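Local coordinates for protein probable glutathione S-transferase 5 (Caenorhabditis elegans, PDB 1ZL9) that conjugates reduced glutathione to a wide range of hydrophobic electrophiles, as a sigma-class glutathione S-transferase, and may help detoxify reactive oxygen species during bacterial infection, at residues S3-Y8 / E30-T35; P54-D59 / H67-F72; D95-Y100 / L160-H165. All coordinates share one frame; numbering follows the deposited sequence.

Contact 1 of 3, residues S3-Y8 / E30-T35; sequences SYKLTY and EDNRVT
Glu-30 runs beside Lys-5, both chains extended and pointing the same way, so that methylenes pack on methylenes (Glu-30 CB to Lys-5 CG, 3.8 Å). Their charged ends do not close a salt bridge: Lys-5 NZ lies 4.2 Å from Glu-30 OE1, and a water links NZ to OE2 instead. The backbone of Glu-30 gives its N-H to Tyr-4 O and takes that of Leu-6. Asp-31 turns to the other face of the sheet, that of Leu-6 and Tyr-8, where OD2 takes both NE and NH2 of Arg-33 side-on (NE to OD2 2.8 Å); Arg-19 of helix 16-25 holds OD1.

The strand axes lie 4.9 Å apart at 18°, in parallel register, with helix 16-25 as the connection: this is the opening beta-alpha-beta unit of the thioredoxin-like glutathione-binding domain.

Asn-32 bonds through its backbone to Leu-6 O and Tyr-8 N. Its CG stands anti to the backbone N (chi1 -178°), bringing ND2 alongside Thr-7, where it donates in the amide plane to OG1 at 3.1 Å with a nearly straight angle of 169°. Val-34 N then reaches Tyr-8 O at 2.8 Å, while Val-34 CG1 meets Thr-7 CG2 at 3.7 Å, the two side chains crossing near a right angle. Tyr-8, a glutathione-binding residue by similarity, has its OH bonded to Ala-14 N.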
loop_
_atom_site.group_PDB
_atom_site.type_symbol
_atom_site.label_atom_id
_atom_site.label_comp_id
_atom_site.label_asym_id
_atom_site.label_seq_id
_atom_site.Cartn_x
_atom_site.Cartn_y
_atom_site.Cartn_z
ATOM N N SER A 3 18.203 16.602 7.111
ATOM C CA SER A 3 17.431 17.650 6.465
ATOM C C SER A 3 16.283 17.015 5.621
ATOM O O SER A 3 16.495 16.085 4.857
ATOM C CB SER A 3 18.366 18.611 5.708
ATOM O OG SER A 3 17.997 18.780 4.375
ATOM N N TYR A 4 15.058 17.474 5.854
ATOM C CA TYR A 4 13.861 16.945 5.202
ATOM C C TYR A 4 13.256 17.917 4.231
ATOM O O TYR A 4 13.087 19.092 4.563
ATOM C CB TYR A 4 12.795 16.627 6.249
ATOM C CG TYR A 4 13.122 15.516 7.178
ATOM C CD1 TYR A 4 13.113 14.192 6.746
ATOM C CD2 TYR A 4 13.452 15.784 8.530
ATOM C CE1 TYR A 4 13.347 13.163 7.655
ATOM C CE2 TYR A 4 13.730 14.767 9.395
ATOM C CZ TYR A 4 13.699 13.486 8.962
ATOM O OH TYR A 4 13.959 12.492 9.817
ATOM N N LYS A 5 12.918 17.420 3.042
ATOM C CA LYS A 5 12.277 18.224 1.988
ATOM C C LYS A 5 11.167 17.409 1.336
ATOM O O LYS A 5 11.403 16.324 0.833
ATOM C CB LYS A 5 13.291 18.668 0.931
ATOM C CG LYS A 5 12.678 19.571 -0.160
ATOM C CD LYS A 5 13.766 19.977 -1.166
ATOM C CE LYS A 5 13.236 20.834 -2.270
ATOM N NZ LYS A 5 14.348 21.243 -3.283
ATOM N N LEU A 6 9.941 17.913 1.385
ATOM C CA LEU A 6 8.815 17.180 0.856
ATOM C C LEU A 6 8.396 17.875 -0.424
ATOM O O LEU A 6 8.149 19.066 -0.426
ATOM C CB LEU A 6 7.636 17.187 1.837
ATOM C CG LEU A 6 6.372 16.465 1.356
ATOM C CD1 LEU A 6 6.569 14.907 1.390
ATOM C CD2 LEU A 6 5.158 16.803 2.215
ATOM N N THR A 7 8.320 17.148 -1.510
ATOM C CA THR A 7 7.888 17.736 -2.779
ATOM C C THR A 7 6.545 17.160 -3.150
ATOM O O THR A 7 6.383 15.940 -3.268
ATOM C CB THR A 7 8.886 17.408 -3.820
ATOM O OG1 THR A 7 10.112 18.031 -3.475
ATOM C CG2 THR A 7 8.469 17.951 -5.113
ATOM N N TYR A 8 5.557 18.046 -3.244
ATOM C CA TYR A 8 4.231 17.658 -3.681
ATOM C C TYR A 8 3.585 18.863 -4.363
ATOM O O TYR A 8 4.208 19.889 -4.451
ATOM C CB TYR A 8 3.407 17.143 -2.474
ATOM C CG TYR A 8 2.079 16.513 -2.806
ATOM C CD1 TYR A 8 2.001 15.405 -3.600
ATOM C CD2 TYR A 8 0.840 17.076 -2.354
ATOM C CE1 TYR A 8 0.781 14.830 -3.909
ATOM C CE2 TYR A 8 -0.360 16.516 -2.688
ATOM C CZ TYR A 8 -0.404 15.394 -3.451
ATOM O OH TYR A 8 -1.637 14.816 -3.778
ATOM N N GLU A 30 11.395 21.391 4.583
ATOM C CA GLU A 30 11.029 22.241 3.464
ATOM C C GLU A 30 9.766 21.690 2.793
ATOM O O GLU A 30 9.751 20.571 2.278
ATOM C CB GLU A 30 12.137 22.321 2.421
ATOM C CG GLU A 30 11.687 23.280 1.314
ATOM C CD GLU A 30 12.730 23.558 0.272
ATOM O OE1 GLU A 30 12.329 24.074 -0.851
ATOM O OE2 GLU A 30 13.918 23.251 0.588
ATOM N N ASP A 31 8.714 22.493 2.805
ATOM C CA ASP A 31 7.423 22.174 2.168
ATOM C C ASP A 31 7.461 22.695 0.748
ATOM O O ASP A 31 7.128 23.821 0.515
ATOM C CB ASP A 31 6.284 22.817 2.921
ATOM C CG ASP A 31 4.900 22.291 2.482
ATOM O OD1 ASP A 31 4.804 21.169 1.846
ATOM O OD2 ASP A 31 3.883 22.973 2.806
ATOM N N ASN A 32 7.957 21.870 -0.171
ATOM C CA ASN A 32 8.162 22.241 -1.556
ATOM C C ASN A 32 6.967 21.916 -2.387
ATOM O O ASN A 32 6.725 20.755 -2.741
ATOM C CB ASN A 32 9.428 21.544 -2.107
ATOM C CG ASN A 32 9.744 21.932 -3.546
ATOM O OD1 ASN A 32 9.615 23.088 -3.901
ATOM N ND2 ASN A 32 10.211 20.963 -4.358
ATOM N N ARG A 33 6.245 22.951 -2.757
ATOM C CA ARG A 33 4.998 22.805 -3.459
ATOM C C ARG A 33 5.188 23.146 -4.935
ATOM O O ARG A 33 5.643 24.239 -5.312
ATOM C CB ARG A 33 3.930 23.677 -2.856
ATOM C CG ARG A 33 3.542 23.328 -1.446
ATOM C CD ARG A 33 2.604 24.290 -0.762
ATOM N NE ARG A 33 2.338 23.794 0.589
ATOM C CZ ARG A 33 1.161 23.296 0.989
ATOM N NH1 ARG A 33 0.104 23.310 0.178
ATOM N NH2 ARG A 33 1.036 22.763 2.186
ATOM N N VAL A 34 4.806 22.216 -5.789
ATOM C CA VAL A 34 5.116 22.408 -7.179
ATOM C C VAL A 34 3.913 22.852 -7.937
ATOM O O VAL A 34 2.766 22.438 -7.693
ATOM C CB VAL A 34 5.762 21.217 -7.875
ATOM C CG1 VAL A 34 6.653 20.560 -7.020
ATOM C CG2 VAL A 34 4.732 20.326 -8.398
ATOM N N THR A 35 4.268 23.788 -8.833
ATOM C CA THR A 35 3.379 24.516 -9.690
ATOM C C THR A 35 3.264 23.647 -10.912
ATOM O O THR A 35 4.269 22.998 -11.305
ATOM C CB THR A 35 3.998 25.937 -10.170
ATOM O OG1 THR A 35 5.242 25.813 -10.909
ATOM C CG2 THR A 35 4.369 26.855 -9.005
HETATM O O HOH W 1 15.641 23.258 -1.972
#

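Contact 2 of 3, residues P54-D59 / H67-F72; sequences PFLEVD and HAIARF
Strand 55-58 and segment 67-72 of helix 66-76 run in roughly the same direction, 40° apart, with their axes approaching to 8.8 Å and Leu-56 opposite Ile-69 at a CA-CA distance of 6.8 Å. No hydrogen bond crosses between them, and the contact is made by apolar side chains from successive turns of the helix.

Ile-69 reaches the strand with both of its branches. Its CG1 stands anti to the carbonyl carbon (chi1 -63°) and chi2 is extended, which carries CD1 to the start of the strand, 3.8 Å from Phe-55 CA and equally near Leu-56 N; the same methyl approaches the ring of Pro-54 at CG. The other branch, CG2, packs against Leu-56 CB at 4.0 Å. Ile-69 therefore touches backbone as well as side chains.

One turn on, Phe-72 is met by two methyls at neighbouring atoms of its ring. Leu-56 CD2 lies 4.1 Å from Phe-72 CD2, the side chains crossing at about a right angle, and Val-58 CG2 lies 4.0 Å from Phe-72 CE2. Both methyls approach the ring obliquely. With CG of Phe-72 anti to its backbone N (chi1 167°), the CD2-CE2 side of the ring is brought up to these methyls.

This is the sheet-to-helix packing of the thioredoxin-like domain. Pro-54, the cis-proline of that fold, touches bound glutathione and places this end of the contact in the glutathione pocket. Strand 55-58 is flanked by strands 4-9 and 61-64, Leu-63 of the latter touching both Ile-69 and Phe-72. Helix 16-25 adds Ser-18 against Ile-69 and Phe-22 against Leu-56, while Trp-85 of the second subunit meets Phe-72 edge-to-face.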
loop_
_atom_site.group_PDB
_atom_site.type_symbol
_atom_site.label_atom_id
_atom_site.label_comp_id
_atom_site.label_asym_id
_atom_site.label_seq_id
_atom_site.Cartn_x
_atom_site.Cartn_y
_atom_site.Cartn_z
ATOM N N PRO A 54 3.725 12.404 -4.143
ATOM C CA PRO A 54 4.886 13.015 -3.475
ATOM C C PRO A 54 6.179 12.226 -3.481
ATOM O O PRO A 54 6.192 11.021 -3.765
ATOM C CB PRO A 54 4.390 13.118 -2.013
ATOM C CG PRO A 54 3.511 11.902 -1.868
ATOM C CD PRO A 54 2.816 11.777 -3.168
ATOM N N PHE A 55 7.284 12.914 -3.215
ATOM C CA PHE A 55 8.496 12.249 -2.791
ATOM C C PHE A 55 9.170 13.093 -1.743
ATOM O O PHE A 55 8.939 14.299 -1.656
ATOM C CB PHE A 55 9.432 11.854 -3.958
ATOM C CG PHE A 55 10.079 13.013 -4.653
ATOM C CD1 PHE A 55 11.262 13.556 -4.181
ATOM C CD2 PHE A 55 9.500 13.559 -5.764
ATOM C CE1 PHE A 55 11.874 14.648 -4.866
ATOM C CE2 PHE A 55 10.092 14.591 -6.462
ATOM C CZ PHE A 55 11.291 15.137 -6.026
ATOM N N LEU A 56 9.910 12.415 -0.875
ATOM C CA LEU A 56 10.566 13.037 0.248
ATOM C C LEU A 56 12.061 12.905 0.008
ATOM O O LEU A 56 12.521 11.862 -0.424
ATOM C CB LEU A 56 10.220 12.316 1.535
ATOM C CG LEU A 56 10.968 12.718 2.785
ATOM C CD1 LEU A 56 10.384 14.029 3.273
ATOM C CD2 LEU A 56 10.919 11.665 3.890
ATOM N N GLU A 57 12.783 13.965 0.270
ATOM C CA GLU A 57 14.258 13.892 0.306
ATOM C C GLU A 57 14.796 13.949 1.738
ATOM O O GLU A 57 14.392 14.820 2.531
ATOM C CB GLU A 57 14.819 15.024 -0.521
ATOM C CG GLU A 57 14.774 14.786 -2.001
ATOM C CD GLU A 57 15.046 16.101 -2.775
ATOM O OE1 GLU A 57 14.142 16.949 -2.983
ATOM O OE2 GLU A 57 16.194 16.307 -3.147
ATOM N N VAL A 58 15.702 13.027 2.077
ATOM C CA VAL A 58 16.239 12.916 3.430
ATOM C C VAL A 58 17.757 13.020 3.196
ATOM O O VAL A 58 18.351 12.145 2.548
ATOM C CB VAL A 58 15.824 11.597 4.090
ATOM C CG1 VAL A 58 16.400 11.465 5.513
ATOM C CG2 VAL A 58 14.264 11.509 4.157
ATOM N N ASP A 59 18.324 14.161 3.596
ATOM C CA ASP A 59 19.682 14.521 3.207
ATOM C C ASP A 59 19.930 14.243 1.740
ATOM O O ASP A 59 20.915 13.605 1.380
ATOM C CB ASP A 59 20.693 13.757 4.061
ATOM C CG ASP A 59 20.786 14.342 5.480
ATOM O OD1 ASP A 59 20.443 15.558 5.673
ATOM O OD2 ASP A 59 21.129 13.655 6.458
ATOM N N HIS A 67 2.309 6.443 1.182
ATOM C CA HIS A 67 2.226 5.597 2.358
ATOM C C HIS A 67 3.638 5.225 2.846
ATOM O O HIS A 67 3.842 5.154 4.054
ATOM C CB HIS A 67 1.399 4.316 2.176
ATOM C CG HIS A 67 -0.089 4.518 2.126
ATOM N ND1 HIS A 67 -0.871 4.565 3.228
ATOM C CD2 HIS A 67 -0.956 4.456 1.099
ATOM C CE1 HIS A 67 -2.131 4.763 2.897
ATOM N NE2 HIS A 67 -2.213 4.714 1.602
ATOM N N ALA A 68 4.577 5.006 1.904
ATOM C CA ALA A 68 5.940 4.661 2.325
ATOM C C ALA A 68 6.588 5.818 3.054
ATOM O O ALA A 68 7.259 5.611 4.037
ATOM C CB ALA A 68 6.812 4.147 1.160
ATOM N N ILE A 69 6.384 7.047 2.573
ATOM C CA ILE A 69 6.820 8.223 3.244
ATOM C C ILE A 69 6.194 8.394 4.621
ATOM O O ILE A 69 6.905 8.618 5.574
ATOM C CB ILE A 69 6.550 9.428 2.360
ATOM C CG1 ILE A 69 7.361 9.338 1.045
ATOM C CG2 ILE A 69 6.907 10.715 3.044
ATOM C CD1 ILE A 69 6.867 10.243 -0.058
ATOM N N ALA A 70 4.865 8.316 4.717
ATOM C CA ALA A 70 4.172 8.539 5.983
ATOM C C ALA A 70 4.645 7.503 7.004
ATOM O O ALA A 70 4.900 7.807 8.185
ATOM C CB ALA A 70 2.656 8.406 5.762
ATOM N N ARG A 71 4.815 6.269 6.540
ATOM C CA ARG A 71 5.248 5.180 7.445
ATOM C C ARG A 71 6.694 5.407 7.926
ATOM O O ARG A 71 7.008 5.235 9.101
ATOM C CB ARG A 71 5.097 3.794 6.796
ATOM C CG ARG A 71 5.535 2.617 7.721
ATOM C CD ARG A 71 5.220 1.249 7.230
ATOM N NE ARG A 71 3.785 1.113 7.310
ATOM C CZ ARG A 71 2.925 1.309 6.325
ATOM N NH1 ARG A 71 3.303 1.475 5.036
ATOM N NH2 ARG A 71 1.643 1.287 6.612
ATOM N N PHE A 72 7.557 5.844 7.030
ATOM C CA PHE A 72 8.941 6.082 7.376
ATOM C C PHE A 72 9.010 7.192 8.417
ATOM O O PHE A 72 9.631 7.037 9.497
ATOM C CB PHE A 72 9.721 6.497 6.133
ATOM C CG PHE A 72 11.084 7.068 6.455
ATOM C CD1 PHE A 72 12.108 6.234 6.828
ATOM C CD2 PHE A 72 11.350 8.431 6.352
ATOM C CE1 PHE A 72 13.386 6.751 7.119
ATOM C CE2 PHE A 72 12.596 8.936 6.705
ATOM C CZ PHE A 72 13.605 8.106 7.060
#

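Contact 3 of 3, residues D95-Y100 / L160-H165; sequences DQYKDY and LAIAQH. With GSH (glutathione), chain D.
Two helices of the all-helical C-terminal domain, 84-112 and 157-171, meet here through an aromatic cluster of Tyr-97, Tyr-100 and His-165. Their short segments incline at 30° with axes 12.0 Å apart, a separation bridged by these large side chains. Ile-162 lays CD1 over one face of the Tyr-97 ring, 4.0 Å from the centroid and 18° off the normal, a CH-pi contact offset toward the rim.

The Tyr-97 ring meets His-165 rim to rim: Tyr-97 OH comes in plane to the imidazole edge, 3.2 Å from His-165 CD2. A water joins the same hydroxyl to Ala-161 O, 2.8 Å from each, tying the tyrosine to the helix backbone. Tyr-100 and His-165 approach from opposite directions, with Tyr-100 OH 2.8 Å from His-165 NE2 and the ring planes oblique. Tyr-97 (chi1 178°) and His-165 both hold CG anti to the backbone N, which carries their rings across to meet between the two helices. Phe-134 of helix 119-145 stacks on Tyr-100.

The helix bearing the two tyrosines also contributes to a glutathione site at the subunit interface. Asp-99 OD2 accepts from the glutathione amino nitrogen N1 at 2.6 Å, and that same ligand is also hydrogen-bonded to Ser-66, Trp-39, Gln-52, Lys-43 and Leu-53 of the second subunit. Asp-95 forms a salt bridge with Lys-98 of the second subunit.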
loop_
_atom_site.group_PDB
_atom_site.type_symbol
_atom_site.label_atom_id
_atom_site.label_comp_id
_atom_site.label_asym_id
_atom_site.label_seq_id
_atom_site.Cartn_x
_atom_site.Cartn_y
_atom_site.Cartn_z
ATOM N N ASP A 95 -3.899 0.421 4.258
ATOM C CA ASP A 95 -4.063 -0.286 2.988
ATOM C C ASP A 95 -5.520 -0.452 2.602
ATOM O O ASP A 95 -5.852 -0.405 1.409
ATOM C CB ASP A 95 -3.362 -1.636 3.031
ATOM C CG ASP A 95 -1.843 -1.491 2.809
ATOM O OD1 ASP A 95 -1.327 -0.330 2.836
ATOM O OD2 ASP A 95 -1.111 -2.481 2.556
ATOM N N GLN A 96 -6.410 -0.659 3.576
ATOM C CA GLN A 96 -7.829 -0.684 3.239
ATOM C C GLN A 96 -8.275 0.717 2.774
ATOM O O GLN A 96 -9.144 0.864 1.970
ATOM C CB GLN A 96 -8.685 -1.143 4.436
ATOM C CG GLN A 96 -10.136 -1.401 4.110
ATOM C CD GLN A 96 -10.384 -2.494 3.148
ATOM O OE1 GLN A 96 -11.418 -2.479 2.448
ATOM N NE2 GLN A 96 -9.520 -3.457 3.102
ATOM N N TYR A 97 -7.709 1.756 3.373
ATOM C CA TYR A 97 -7.928 3.129 2.949
ATOM C C TYR A 97 -7.492 3.386 1.484
ATOM O O TYR A 97 -8.168 4.068 0.716
ATOM C CB TYR A 97 -7.181 4.064 3.924
ATOM C CG TYR A 97 -7.278 5.520 3.565
ATOM C CD1 TYR A 97 -8.511 6.117 3.345
ATOM C CD2 TYR A 97 -6.164 6.341 3.574
ATOM C CE1 TYR A 97 -8.622 7.432 3.010
ATOM C CE2 TYR A 97 -6.289 7.764 3.277
ATOM C CZ TYR A 97 -7.553 8.265 3.001
ATOM O OH TYR A 97 -7.792 9.614 2.691
ATOM N N LYS A 98 -6.363 2.845 1.083
ATOM C CA LYS A 98 -5.995 2.834 -0.334
ATOM C C LYS A 98 -7.016 2.166 -1.216
ATOM O O LYS A 98 -7.264 2.657 -2.298
ATOM C CB LYS A 98 -4.690 2.070 -0.577
ATOM C CG LYS A 98 -3.499 2.820 -0.802
ATOM C CD LYS A 98 -2.418 1.923 -1.494
ATOM C CE LYS A 98 -0.991 2.404 -1.175
ATOM N NZ LYS A 98 -0.609 3.617 -1.916
ATOM N N ASP A 99 -7.547 1.000 -0.811
ATOM C CA ASP A 99 -8.604 0.314 -1.575
ATOM C C ASP A 99 -9.869 1.193 -1.701
ATOM O O ASP A 99 -10.440 1.295 -2.745
ATOM C CB ASP A 99 -8.960 -1.029 -0.936
ATOM C CG ASP A 99 -7.842 -2.053 -1.033
ATOM O OD1 ASP A 99 -6.887 -1.842 -1.819
ATOM O OD2 ASP A 99 -7.885 -3.151 -0.387
ATOM N N TYR A 100 -10.285 1.844 -0.614
ATOM C CA TYR A 100 -11.404 2.752 -0.639
ATOM C C TYR A 100 -11.104 3.865 -1.619
ATOM O O TYR A 100 -11.941 4.219 -2.447
ATOM C CB TYR A 100 -11.629 3.352 0.757
ATOM C CG TYR A 100 -12.308 4.699 0.812
ATOM C CD1 TYR A 100 -13.643 4.833 0.466
ATOM C CD2 TYR A 100 -11.634 5.837 1.251
ATOM C CE1 TYR A 100 -14.271 6.123 0.522
ATOM C CE2 TYR A 100 -12.247 7.080 1.323
ATOM C CZ TYR A 100 -13.566 7.216 0.988
ATOM O OH TYR A 100 -14.208 8.440 1.071
ATOM N N LEU A 160 -4.403 10.787 11.603
ATOM C CA LEU A 160 -4.217 12.050 10.912
ATOM C C LEU A 160 -4.832 11.999 9.526
ATOM O O LEU A 160 -5.512 12.961 9.120
ATOM C CB LEU A 160 -2.714 12.439 10.795
ATOM C CG LEU A 160 -2.066 12.718 12.148
ATOM C CD1 LEU A 160 -0.564 12.808 12.037
ATOM C CD2 LEU A 160 -2.490 13.970 12.833
ATOM N N ALA A 161 -4.553 10.931 8.802
ATOM C CA ALA A 161 -5.041 10.797 7.425
ATOM C C ALA A 161 -6.573 10.693 7.394
ATOM O O ALA A 161 -7.249 11.396 6.601
ATOM C CB ALA A 161 -4.372 9.622 6.653
ATOM N N ILE A 162 -7.133 9.887 8.278
ATOM C CA ILE A 162 -8.566 9.680 8.233
ATOM C C ILE A 162 -9.300 10.934 8.719
ATOM O O ILE A 162 -10.304 11.331 8.166
ATOM C CB ILE A 162 -8.944 8.425 9.089
ATOM C CG1 ILE A 162 -8.417 7.104 8.436
ATOM C CG2 ILE A 162 -10.398 8.357 9.327
ATOM C CD1 ILE A 162 -8.862 6.866 7.009
ATOM N N ALA A 163 -8.834 11.542 9.805
ATOM C CA ALA A 163 -9.428 12.795 10.253
ATOM C C ALA A 163 -9.403 13.879 9.212
ATOM O O ALA A 163 -10.372 14.603 9.053
ATOM C CB ALA A 163 -8.772 13.331 11.523
ATOM N N GLN A 164 -8.338 13.955 8.436
ATOM C CA GLN A 164 -8.255 14.998 7.413
ATOM C C GLN A 164 -9.245 14.704 6.240
ATOM O O GLN A 164 -9.902 15.600 5.710
ATOM C CB GLN A 164 -6.826 15.070 6.873
ATOM C CG GLN A 164 -6.645 16.232 5.863
ATOM C CD GLN A 164 -7.098 17.591 6.377
ATOM O OE1 GLN A 164 -8.098 18.186 5.886
ATOM N NE2 GLN A 164 -6.412 18.078 7.374
ATOM N N HIS A 165 -9.384 13.443 5.902
ATOM C CA HIS A 165 -10.374 13.019 4.856
ATOM C C HIS A 165 -11.812 13.330 5.325
ATOM O O HIS A 165 -12.588 13.979 4.639
ATOM C CB HIS A 165 -10.203 11.528 4.503
ATOM C CG HIS A 165 -11.116 11.065 3.392
ATOM N ND1 HIS A 165 -12.434 11.406 3.338
ATOM C CD2 HIS A 165 -10.899 10.347 2.276
ATOM C CE1 HIS A 165 -13.005 10.866 2.275
ATOM N NE2 HIS A 165 -12.102 10.229 1.613
HETATM N N1 GSH D . -5.900 -4.834 -0.682
HETATM C CA1 GSH D . -6.234 -6.214 -0.574
HETATM C C1 GSH D . -5.084 -7.042 -0.152
HETATM O O11 GSH D . -5.032 -8.115 0.722
HETATM O O12 GSH D . -3.901 -6.771 -0.690
HETATM C CB1 GSH D . -7.095 -6.828 -1.600
HETATM C CG1 GSH D . -7.789 -8.054 -0.987
HETATM C CD1 GSH D . -8.647 -8.774 -2.020
HETATM O OE1 GSH D . -8.963 -8.113 -3.148
HETATM N N2 GSH D . -9.065 -10.009 -1.797
HETATM C CA2 GSH D . -9.843 -10.793 -2.762
HETATM C C2 GSH D . -11.048 -11.415 -2.141
HETATM O O2 GSH D . -10.929 -11.992 -0.912
HETATM C CB2 GSH D . -8.932 -11.884 -3.275
HETATM S SG2 GSH D . -9.822 -12.866 -4.495
HETATM N N3 GSH D . -12.196 -11.455 -2.787
HETATM C CA3 GSH D . -13.340 -12.197 -2.317
HETATM C C3 GSH D . -14.439 -11.333 -1.769
HETATM O O31 GSH D . -14.296 -9.941 -1.732
HETATM O O32 GSH D . -15.528 -11.867 -1.280
HETATM O O HOH W 2 -6.220 11.590 4.000
#

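Contacts 1 and 2 share one sheet, in which strands 4-9 and 55-58 are neighbours: Lys-5 O lies 2.8 Å from Glu-57 N, a probable hydrogen bond. The centres of the two contacts are about 11 Å apart. Tyr-8 CD1 packs on Pro-54 N at 3.5 Å, beside the pocket. Contact 3 belongs to the helical domain, its centre about 22 Å from that of contact 1 and about 17 Å from that of contact 2. It touches contact 2 where His-67 CD2 approaches Lys-98 CE. Pro-54 and Lys-98 touch glutathione on this chain's own side, whereas Asp-99 of contact 3 meets the ligand of the partner's site; contacts 2 and 3 both touch the second subunit.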